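Alpha-fucosidase (Bifidobacterium bifidum, PDB 2EAB) probably removes alpha-1,2-linked L-fucose from glycans as a glycoside hydrolase, this chain being the catalytic piece of a longer, probably membrane-bound protein. Local coordinates at residues V72-E77 against L137-I142; P210-Y215 against V403-N408. All coordinates share one frame; numbering follows the deposited sequence.

Contact 1 pairs two strands of the N-terminal beta domain. Contact 2 sets a loop of that domain against a loop of the family 95 catalytic region. Their centres lie about 9 Å apart, and Trp139 connects them. Its carbonyl O probably accepts two hydrogen bonds from contact 2, one from Asn212 N at 2.9 Å and one from Tyr215 OH, also at 2.9 Å. Leu137 also packs on Ala405. The calcium ion belongs to contact 1, through Glu77. Its other ligands include Ser386 and Leu393 of the catalytic region, which makes the metal a second tie between the same parts. Contact 2 itself lies away from the metal.

Contact 1. Residues V72-E77 against L137-I142; sequences VTFNEE and LNWGDI. With CA (calcium ion), chain C.
Asp141 OD1 is gripped by two groups. Thr73 OG1 donates to it at 2.8 Å, nearly in line with the carboxylate C-O bond, and Arg71 NE adds a salt bridge. The Thr73 and Asp141 side chains lie side by side and point the same way. With OG1 anti to the carbonyl carbon (chi1 -62°), Thr73 turns its hydroxyl to Asp141 and its methyl toward Asn138. OG1 also accepts from Trp64 NE1, so this buried hydroxyl is used both ways.

The two strands are neighbours in the antiparallel sheet that runs from 52-55 to 256-259 in the N-terminal domain. Val72 and Ile142 form a hydrogen-bonded pair, with Val72 N to Ile142 O at 2.8 Å and a matching return bond. Phe74 N then donates to Gly140 O from above the carbonyl plane, 37° out of it. Beyond this the ladder is distorted. Trp139 and Gly140 both face Phe74, a classic beta bulge. Phe74 O accepts from Gly140 N at 3.3 Å, and only weakly from Trp139 N at 3.2 Å.

The Phe74 ring meets the Trp139 indole in a T-shaped stack. Its edge points at the face of the five-membered ring, with the planes at 87° and CD2 to Trp139 CG at 3.7 Å. The other ortho carbon, CD1, touches Ile142 CD1. Ile278 and Ala280 of strand 273-282 pack on the same cluster from the other large sheet. The six-membered part of the indole is met by Glu76, whose CB lies 3.5 Å from Trp139 CE3; Glu76 OE2 hydrogen-bonds to Thr78 OG1.

Glu77 points away from the partner segment. Its OE2 binds the calcium ion at 2.7 Å together with the carbonyl O atoms of Ser386 and Leu393, and Gln392 N holds OE1.

Contact 2. Residues P210-Y215 against V403-N408; sequences PTNTNY and VTAGDN
Ala405 sets its methyl squarely over the flat amide of Asn212, with CB 3.5 Å from Asn212 CG and almost equally far from the amide N and O. The amide belongs to an Asx turn. Asn212 OD1 accepts from Asn214 N at 2.9 Å, in the carbonyl plane, and this helps to hold the rotation of the group that the methyl covers. The contact joins the loop between strands 203-208 and 217-225 of the N-terminal beta domain to a loop of the catalytic region.

The same methyl also meets the Tyr215 ring, at its edge and near its plane, with Ala405 CB 3.7 Å from Tyr215 CD2. Chi1 of 58° places Tyr215 CG between its backbone N and carbonyl carbon. The ring thus folds back along its own loop, with one face near Asn212 O, and Lys217 makes a cation-pi contact with it.

Asn212 ND2 lies 3.2 Å from Val403 O, but at a poor angle for a bond. Replacing Asn212 by an alanine would probably leave Asn214 N without its turn acceptor and open a gap beneath the Ala405 methyl.

Asn214 CB rests against Ala405 O at 3.3 Å, and that oxygen accepts from Asn412 ND2. Beyond Gly406, the carboxylate of Asp407 turns toward the 210-215 loop. Ser216 OG holds its OD2, while Asp407 OD1 lies against Tyr215 CB at 3.4 Å.

Contact 1. Residues V72-E77 against L137-I142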
# COMPACT_ATOMS: atom_id res chain seq x y z
N VAL A 72 -9.74 -15.05 18.16
CA VAL A 72 -9.37 -13.82 17.46
C VAL A 72 -7.86 -13.80 17.34
O VAL A 72 -7.15 -13.64 18.34
CB VAL A 72 -9.87 -12.56 18.19
CG1 VAL A 72 -9.49 -11.30 17.42
CG2 VAL A 72 -11.38 -12.62 18.41
N THR A 73 -7.36 -14.00 16.13
CA THR A 73 -5.92 -13.97 15.89
C THR A 73 -5.45 -12.52 16.08
O THR A 73 -6.11 -11.59 15.62
CB THR A 73 -5.61 -14.54 14.50
OG1 THR A 73 -6.02 -15.92 14.47
CG2 THR A 73 -4.13 -14.45 14.17
N PHE A 74 -4.33 -12.35 16.78
CA PHE A 74 -3.93 -11.05 17.29
C PHE A 74 -2.59 -10.58 16.76
O PHE A 74 -1.64 -11.37 16.66
CB PHE A 74 -3.91 -11.08 18.83
CG PHE A 74 -3.70 -9.73 19.46
CD1 PHE A 74 -4.77 -8.87 19.67
CD2 PHE A 74 -2.42 -9.32 19.83
CE1 PHE A 74 -4.57 -7.62 20.24
CE2 PHE A 74 -2.22 -8.06 20.40
CZ PHE A 74 -3.30 -7.21 20.61
N ASN A 75 -2.51 -9.29 16.44
CA ASN A 75 -1.30 -8.64 15.94
C ASN A 75 -1.06 -7.30 16.59
O ASN A 75 -2.00 -6.58 16.95
CB ASN A 75 -1.42 -8.38 14.43
CG ASN A 75 -1.19 -9.61 13.59
OD1 ASN A 75 -0.05 -10.04 13.38
ND2 ASN A 75 -2.27 -10.17 13.08
N GLU A 76 0.21 -6.94 16.71
CA GLU A 76 0.62 -5.56 16.93
C GLU A 76 1.72 -5.23 15.93
O GLU A 76 2.66 -6.02 15.73
CB GLU A 76 1.08 -5.32 18.38
CG GLU A 76 0.98 -3.86 18.84
CD GLU A 76 2.22 -3.03 18.56
OE1 GLU A 76 2.16 -1.79 18.80
OE2 GLU A 76 3.25 -3.59 18.13
N GLU A 77 1.61 -4.05 15.31
CA GLU A 77 2.41 -3.67 14.14
C GLU A 77 3.92 -3.68 14.34
O GLU A 77 4.66 -3.79 13.36
CB GLU A 77 1.98 -2.29 13.63
CG GLU A 77 2.20 -1.20 14.68
CD GLU A 77 2.15 0.22 14.17
OE1 GLU A 77 2.11 1.12 15.03
OE2 GLU A 77 2.16 0.45 12.94
N LEU A 137 6.01 -10.70 12.97
CA LEU A 137 5.46 -11.87 13.67
C LEU A 137 3.98 -11.74 13.96
O LEU A 137 3.53 -10.69 14.45
CB LEU A 137 6.12 -12.02 15.04
CG LEU A 137 7.62 -12.28 15.17
CD1 LEU A 137 8.04 -12.34 16.62
CD2 LEU A 137 8.02 -13.54 14.46
N ASN A 138 3.22 -12.81 13.73
CA ASN A 138 1.95 -12.96 14.42
C ASN A 138 2.23 -12.90 15.92
O ASN A 138 3.13 -13.59 16.41
CB ASN A 138 1.27 -14.28 14.08
CG ASN A 138 0.14 -14.61 15.04
OD1 ASN A 138 -0.90 -13.94 15.06
ND2 ASN A 138 0.35 -15.63 15.86
N TRP A 139 1.49 -12.07 16.64
CA TRP A 139 1.67 -11.95 18.09
C TRP A 139 1.18 -13.23 18.77
O TRP A 139 1.93 -13.87 19.52
CB TRP A 139 0.93 -10.72 18.61
CG TRP A 139 1.10 -10.44 20.08
CD1 TRP A 139 0.69 -11.22 21.12
CD2 TRP A 139 1.69 -9.28 20.66
NE1 TRP A 139 1.00 -10.62 22.31
CE2 TRP A 139 1.62 -9.43 22.06
CE3 TRP A 139 2.28 -8.13 20.13
CZ2 TRP A 139 2.11 -8.47 22.94
CZ3 TRP A 139 2.77 -7.17 21.01
CH2 TRP A 139 2.68 -7.35 22.40
N GLY A 140 -0.06 -13.60 18.49
CA GLY A 140 -0.66 -14.80 19.04
C GLY A 140 -2.14 -14.81 18.75
O GLY A 140 -2.57 -14.41 17.66
N ASP A 141 -2.92 -15.26 19.73
CA ASP A 141 -4.37 -15.33 19.61
C ASP A 141 -5.04 -15.00 20.93
O ASP A 141 -4.46 -15.20 21.99
CB ASP A 141 -4.82 -16.74 19.19
CG ASP A 141 -4.21 -17.19 17.88
OD1 ASP A 141 -4.84 -16.99 16.83
OD2 ASP A 141 -3.09 -17.76 17.92
N ILE A 142 -6.27 -14.49 20.84
CA ILE A 142 -7.19 -14.43 21.97
C ILE A 142 -8.17 -15.58 21.80
O ILE A 142 -8.82 -15.71 20.76
CB ILE A 142 -7.97 -13.09 22.00
CG1 ILE A 142 -6.99 -11.91 22.04
CG2 ILE A 142 -8.95 -13.05 23.18
CD1 ILE A 142 -7.63 -10.56 21.72
CA CA C . 0.69 -0.13 10.77
O HOH W 1 1.97 -8.75 15.25

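Contact 2. Residues P210-Y215 against V403-N408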
# COMPACT_ATOMS: atom_id res chain seq x y z
N PRO A 210 -2.59 -16.70 24.39
CA PRO A 210 -1.30 -17.31 24.14
C PRO A 210 -0.56 -16.62 22.99
O PRO A 210 -1.15 -16.31 21.96
CB PRO A 210 -1.65 -18.74 23.74
CG PRO A 210 -3.04 -18.65 23.21
CD PRO A 210 -3.70 -17.61 24.07
N THR A 211 0.73 -16.39 23.20
CA THR A 211 1.60 -15.93 22.13
C THR A 211 1.85 -17.07 21.15
O THR A 211 1.75 -18.25 21.52
CB THR A 211 2.92 -15.40 22.68
OG1 THR A 211 3.39 -16.31 23.68
CG2 THR A 211 2.75 -14.01 23.28
N ASN A 212 2.17 -16.72 19.91
CA ASN A 212 2.49 -17.71 18.90
C ASN A 212 3.66 -18.55 19.41
O ASN A 212 4.64 -18.01 19.91
CB ASN A 212 2.85 -17.02 17.59
CG ASN A 212 3.00 -17.98 16.44
OD1 ASN A 212 3.86 -18.86 16.47
ND2 ASN A 212 2.17 -17.81 15.41
N THR A 213 3.54 -19.87 19.28
CA THR A 213 4.49 -20.78 19.90
C THR A 213 5.75 -21.03 19.06
O THR A 213 6.57 -21.88 19.41
CB THR A 213 3.81 -22.14 20.21
OG1 THR A 213 3.31 -22.71 18.99
CG2 THR A 213 2.65 -21.94 21.18
N ASN A 214 5.91 -20.29 17.96
CA ASN A 214 6.97 -20.58 16.99
C ASN A 214 8.15 -19.61 16.97
O ASN A 214 9.18 -19.91 16.36
CB ASN A 214 6.38 -20.75 15.59
CG ASN A 214 5.30 -21.81 15.55
OD1 ASN A 214 4.12 -21.51 15.38
ND2 ASN A 214 5.70 -23.06 15.74
N TYR A 215 8.01 -18.46 17.61
CA TYR A 215 9.14 -17.57 17.79
C TYR A 215 9.80 -17.77 19.15
O TYR A 215 9.13 -18.11 20.13
CB TYR A 215 8.77 -16.10 17.54
CG TYR A 215 7.67 -15.47 18.38
CD1 TYR A 215 7.92 -14.94 19.64
CD2 TYR A 215 6.39 -15.29 17.84
CE1 TYR A 215 6.92 -14.29 20.36
CE2 TYR A 215 5.38 -14.65 18.56
CZ TYR A 215 5.65 -14.15 19.81
OH TYR A 215 4.66 -13.50 20.53
N VAL A 403 -0.98 -14.72 10.79
CA VAL A 403 -1.12 -15.86 11.69
C VAL A 403 0.21 -16.61 11.87
O VAL A 403 0.39 -17.33 12.85
CB VAL A 403 -2.23 -16.83 11.21
CG1 VAL A 403 -1.79 -17.63 9.99
CG2 VAL A 403 -2.68 -17.76 12.34
N THR A 404 1.12 -16.43 10.92
CA THR A 404 2.40 -17.13 10.92
C THR A 404 3.45 -16.35 11.69
O THR A 404 3.41 -15.12 11.76
CB THR A 404 2.88 -17.36 9.48
OG1 THR A 404 2.89 -16.10 8.79
CG2 THR A 404 1.96 -18.32 8.74
N ALA A 405 4.40 -17.07 12.30
CA ALA A 405 5.51 -16.44 13.00
C ALA A 405 6.73 -17.35 13.03
O ALA A 405 6.60 -18.57 13.10
CB ALA A 405 5.12 -16.05 14.42
N GLY A 406 7.90 -16.74 12.99
CA GLY A 406 9.17 -17.42 13.24
C GLY A 406 10.22 -16.34 13.40
O GLY A 406 9.95 -15.17 13.15
N ASP A 407 11.43 -16.73 13.80
CA ASP A 407 12.46 -15.74 14.12
C ASP A 407 13.08 -15.06 12.91
O ASP A 407 13.36 -13.86 12.94
CB ASP A 407 13.59 -16.37 14.94
CG ASP A 407 13.27 -16.48 16.42
OD1 ASP A 407 12.12 -16.22 16.84
OD2 ASP A 407 14.21 -16.85 17.16
N ASN A 408 13.34 -15.83 11.86
CA ASN A 408 14.22 -15.37 10.79
C ASN A 408 13.49 -15.02 9.50
O ASN A 408 12.40 -15.55 9.22
CB ASN A 408 15.28 -16.43 10.49
CG ASN A 408 16.29 -16.60 11.62
OD1 ASN A 408 16.29 -15.87 12.61
ND2 ASN A 408 17.19 -17.56 11.46